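PDB 5XUN: acetyltransferase from Klebsiella pneumoniae, which probably transfers an acetyl group from acetyl-CoA to glycyl-tRNA(Gly), acting as the GNAT-family toxin KacT of a type II toxin-antitoxin system. Local coordinates for residues K140-A143 / F144-L148. The protein carries 1 engineered substitution. Numbering follows the deposited sequence.
Engineered in segment 144-148: Phe-145 (natural residue Tyr). With ACO (acetyl coenzyme *a), chain E.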
loop_
_atom_site.group_PDB
_atom_site.type_symbol
_atom_site.label_atom_id
_atom_site.label_comp_id
_atom_site.label_asym_id
_atom_site.label_seq_id
_atom_site.Cartn_x
_atom_site.Cartn_y
_atom_site.Cartn_z
ATOM N N LYS B 140 -8.292 -12.383 -22.671
ATOM C CA LYS B 140 -6.905 -12.539 -23.116
ATOM C C LYS B 140 -5.923 -12.183 -21.999
ATOM O O LYS B 140 -4.942 -12.891 -21.774
ATOM C CB LYS B 140 -6.635 -11.673 -24.349
ATOM C CG LYS B 140 -5.546 -12.213 -25.261
ATOM C CD LYS B 140 -4.603 -11.110 -25.709
ATOM C CE LYS B 140 -3.567 -11.633 -26.690
ATOM N NZ LYS B 140 -2.267 -11.924 -26.024
ATOM N N ALA B 141 -6.208 -11.078 -21.305
ATOM C CA ALA B 141 -5.397 -10.673 -20.162
ATOM C C ALA B 141 -5.558 -11.652 -19.005
ATOM O O ALA B 141 -4.585 -11.982 -18.315
ATOM C CB ALA B 141 -5.776 -9.258 -19.727
ATOM N N LYS B 142 -6.777 -12.150 -18.797
ATOM C CA LYS B 142 -7.028 -13.084 -17.706
ATOM C C LYS B 142 -6.218 -14.360 -17.879
ATOM O O LYS B 142 -5.576 -14.833 -16.935
ATOM C CB LYS B 142 -8.517 -13.404 -17.630
ATOM C CG LYS B 142 -8.848 -14.481 -16.637
ATOM C CD LYS B 142 -10.337 -14.576 -16.431
ATOM C CE LYS B 142 -10.673 -15.774 -15.577
ATOM N NZ LYS B 142 -12.107 -15.773 -15.229
ATOM N N ALA B 143 -6.227 -14.929 -19.086
ATOM C CA ALA B 143 -5.430 -16.126 -19.333
ATOM C C ALA B 143 -3.950 -15.843 -19.125
ATOM O O ALA B 143 -3.206 -16.702 -18.637
ATOM C CB ALA B 143 -5.692 -16.645 -20.748
ATOM N N PHE B 144 -3.508 -14.643 -19.499
ATOM C CA PHE B 144 -2.129 -14.232 -19.260
ATOM C C PHE B 144 -1.782 -14.312 -17.776
ATOM O O PHE B 144 -0.748 -14.873 -17.399
ATOM C CB PHE B 144 -1.925 -12.814 -19.800
ATOM C CG PHE B 144 -0.629 -12.176 -19.391
ATOM C CD1 PHE B 144 0.558 -12.529 -20.011
ATOM C CD2 PHE B 144 -0.602 -11.192 -18.411
ATOM C CE1 PHE B 144 1.747 -11.935 -19.647
ATOM C CE2 PHE B 144 0.588 -10.590 -18.045
ATOM C CZ PHE B 144 1.764 -10.967 -18.659
ATOM N N PHE B 145 -2.637 -13.753 -16.917
ATOM C CA PHE B 145 -2.326 -13.736 -15.490
ATOM C C PHE B 145 -2.470 -15.123 -14.876
ATOM O O PHE B 145 -1.666 -15.514 -14.022
ATOM C CB PHE B 145 -3.211 -12.717 -14.766
ATOM C CG PHE B 145 -2.821 -11.281 -15.025
ATOM C CD1 PHE B 145 -1.573 -10.809 -14.639
ATOM C CD2 PHE B 145 -3.698 -10.405 -15.643
ATOM C CE1 PHE B 145 -1.202 -9.503 -14.869
ATOM C CE2 PHE B 145 -3.332 -9.092 -15.876
ATOM C CZ PHE B 145 -2.079 -8.641 -15.486
ATOM N N LEU B 146 -3.476 -15.888 -15.312
ATOM C CA LEU B 146 -3.647 -17.249 -14.813
ATOM C C LEU B 146 -2.420 -18.104 -15.091
ATOM O O LEU B 146 -2.016 -18.912 -14.246
ATOM C CB LEU B 146 -4.891 -17.881 -15.434
ATOM C CG LEU B 146 -6.217 -17.285 -14.952
ATOM C CD1 LEU B 146 -7.394 -17.901 -15.688
ATOM C CD2 LEU B 146 -6.378 -17.479 -13.452
ATOM N N ARG B 147 -1.801 -17.931 -16.260
ATOM C CA ARG B 147 -0.638 -18.740 -16.603
ATOM C C ARG B 147 0.565 -18.383 -15.742
ATOM O O ARG B 147 1.403 -19.249 -15.460
ATOM C CB ARG B 147 -0.298 -18.575 -18.083
ATOM C CG ARG B 147 0.069 -19.881 -18.764
ATOM C CD ARG B 147 0.499 -19.682 -20.215
ATOM N NE ARG B 147 -0.220 -18.599 -20.884
ATOM C CZ ARG B 147 0.371 -17.543 -21.435
ATOM N NH1 ARG B 147 -0.350 -16.594 -22.023
ATOM N NH2 ARG B 147 1.692 -17.436 -21.401
ATOM N N LEU B 148 0.669 -17.124 -15.322
ATOM C CA LEU B 148 1.723 -16.692 -14.415
ATOM C C LEU B 148 1.481 -17.127 -12.978
ATOM O O LEU B 148 2.344 -16.896 -12.124
ATOM C CB LEU B 148 1.874 -15.167 -14.483
ATOM C CG LEU B 148 2.317 -14.674 -15.858
ATOM C CD1 LEU B 148 2.319 -13.160 -15.936
ATOM C CD2 LEU B 148 3.707 -15.225 -16.139
HETATM N N1A ACO E . 9.711 -15.819 -21.822
HETATM C C2A ACO E . 8.371 -15.978 -21.768
HETATM N N3A ACO E . 7.571 -16.031 -22.852
HETATM C C4A ACO E . 8.090 -15.925 -24.104
HETATM C C5A ACO E . 9.550 -15.750 -24.240
HETATM C C6A ACO E . 10.361 -15.699 -23.001
HETATM N N6A ACO E . 11.706 -15.541 -23.062
HETATM N N7A ACO E . 9.815 -15.670 -25.553
HETATM C C8A ACO E . 8.633 -15.779 -26.197
HETATM N N9A ACO E . 7.602 -15.949 -25.352
HETATM C C1B ACO E . 6.180 -16.077 -25.791
HETATM C C2B ACO E . 5.484 -17.356 -25.342
HETATM O O2B ACO E . 5.429 -18.306 -26.417
HETATM C C3B ACO E . 4.089 -16.910 -24.941
HETATM O O3B ACO E . 3.197 -17.077 -26.042
HETATM P P3B ACO E . 1.649 -17.485 -25.845
HETATM O O7A ACO E . 1.677 -18.986 -25.677
HETATM O O8A ACO E . 1.219 -16.739 -24.604
HETATM O O9A ACO E . 0.988 -17.002 -27.116
HETATM C C4B ACO E . 4.213 -15.414 -24.682
HETATM O O4B ACO E . 5.436 -14.970 -25.271
HETATM C C5B ACO E . 4.225 -15.037 -23.204
HETATM O O5B ACO E . 3.596 -13.764 -23.065
HETATM P P1A ACO E . 4.444 -12.394 -23.006
HETATM O O1A ACO E . 5.255 -12.256 -24.268
HETATM O O2A ACO E . 5.130 -12.267 -21.671
HETATM O O3A ACO E . 3.236 -11.344 -23.031
HETATM P P2A ACO E . 3.233 -10.046 -23.976
HETATM O O4A ACO E . 4.617 -9.456 -24.052
HETATM O O5A ACO E . 2.477 -10.358 -25.245
HETATM O O6A ACO E . 2.317 -9.098 -23.056
HETATM C CBP ACO E . 0.158 -8.265 -22.542
HETATM C CCP ACO E . 0.994 -9.519 -22.730
HETATM C CDP ACO E . 0.877 -7.298 -21.612
HETATM C CEP ACO E . -1.200 -8.640 -21.967
HETATM C CAP ACO E . -0.003 -7.689 -23.944
HETATM O OAP ACO E . -0.751 -8.630 -24.725
HETATM C C9P ACO E . -0.725 -6.377 -23.952
HETATM O O9P ACO E . -0.132 -5.323 -23.765
HETATM N N8P ACO E . -2.025 -6.457 -24.195
HETATM C C7P ACO E . -2.816 -5.302 -24.557
HETATM C C6P ACO E . -3.202 -4.479 -23.336
HETATM C C5P ACO E . -3.654 -5.416 -22.247
HETATM O O5P ACO E . -4.653 -6.105 -22.393
HETATM N N4P ACO E . -2.896 -5.434 -21.153
HETATM C C3P ACO E . -3.141 -6.359 -20.067
HETATM C C2P ACO E . -4.325 -5.948 -19.206
HETATM S S1P ACO E . -3.707 -5.302 -17.688
HETATM C C ACO E . -5.077 -5.542 -16.795
HETATM O O ACO E . -5.927 -6.274 -17.265
HETATM C CH3 ACO E . -5.212 -4.855 -15.466
#
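Lys-142 and Leu-146 meet one turn apart on helix 139-147 of the GNAT fold, the helix that follows strand 131-135 and borders the acetyl-CoA site. Four i to i+4 backbone hydrogen bonds join residues 140-143 to 144-147. The straightest runs from Leu-146 N to Lys-142 O, at 2.9 Å with an N-H...O angle of 167°. Phe-144 N to Lys-140 O is longer, at 3.2 Å.

Apolar contact is made by Leu-146 CD1, which lies 3.8 Å from Lys-142 CG. The Lys-142 chain is extended beyond CG, and its NZ is hydrogen-bonded to Ser-158 O, Glu-156 O and Gln-152 OE1.

A ring carbon also meets a carbonyl: Phe-145, engineered in place of the natural Tyr, brings CD2 obliquely to 3.2 Å from Ala-141 O. Phe-144 CD2 lies over the centre of one face of the Phe-145 ring, and Phe-150 packs edge-to-face with Phe-145.

Acetyl-CoA lies along the flank formed by Ala-141, Phe-144 and Arg-147, and the edge of the Phe-145 ring meets its acetyl carbon C. Ala-141 CB touches C2P of the pantetheine arm at 3.7 Å. Phe-144 has CG anti to the backbone N (chi1 169°), and its ring lies between Leu-148 CD1 on one face and acetyl-CoA CCP on the other. Its CE1 is 3.7 Å from the pyrophosphate oxygen O3A. The Arg-147 chain bends at chi3 (-34°), and its NH1 approaches the 3'-phosphate oxygen O8A to 3.0 Å.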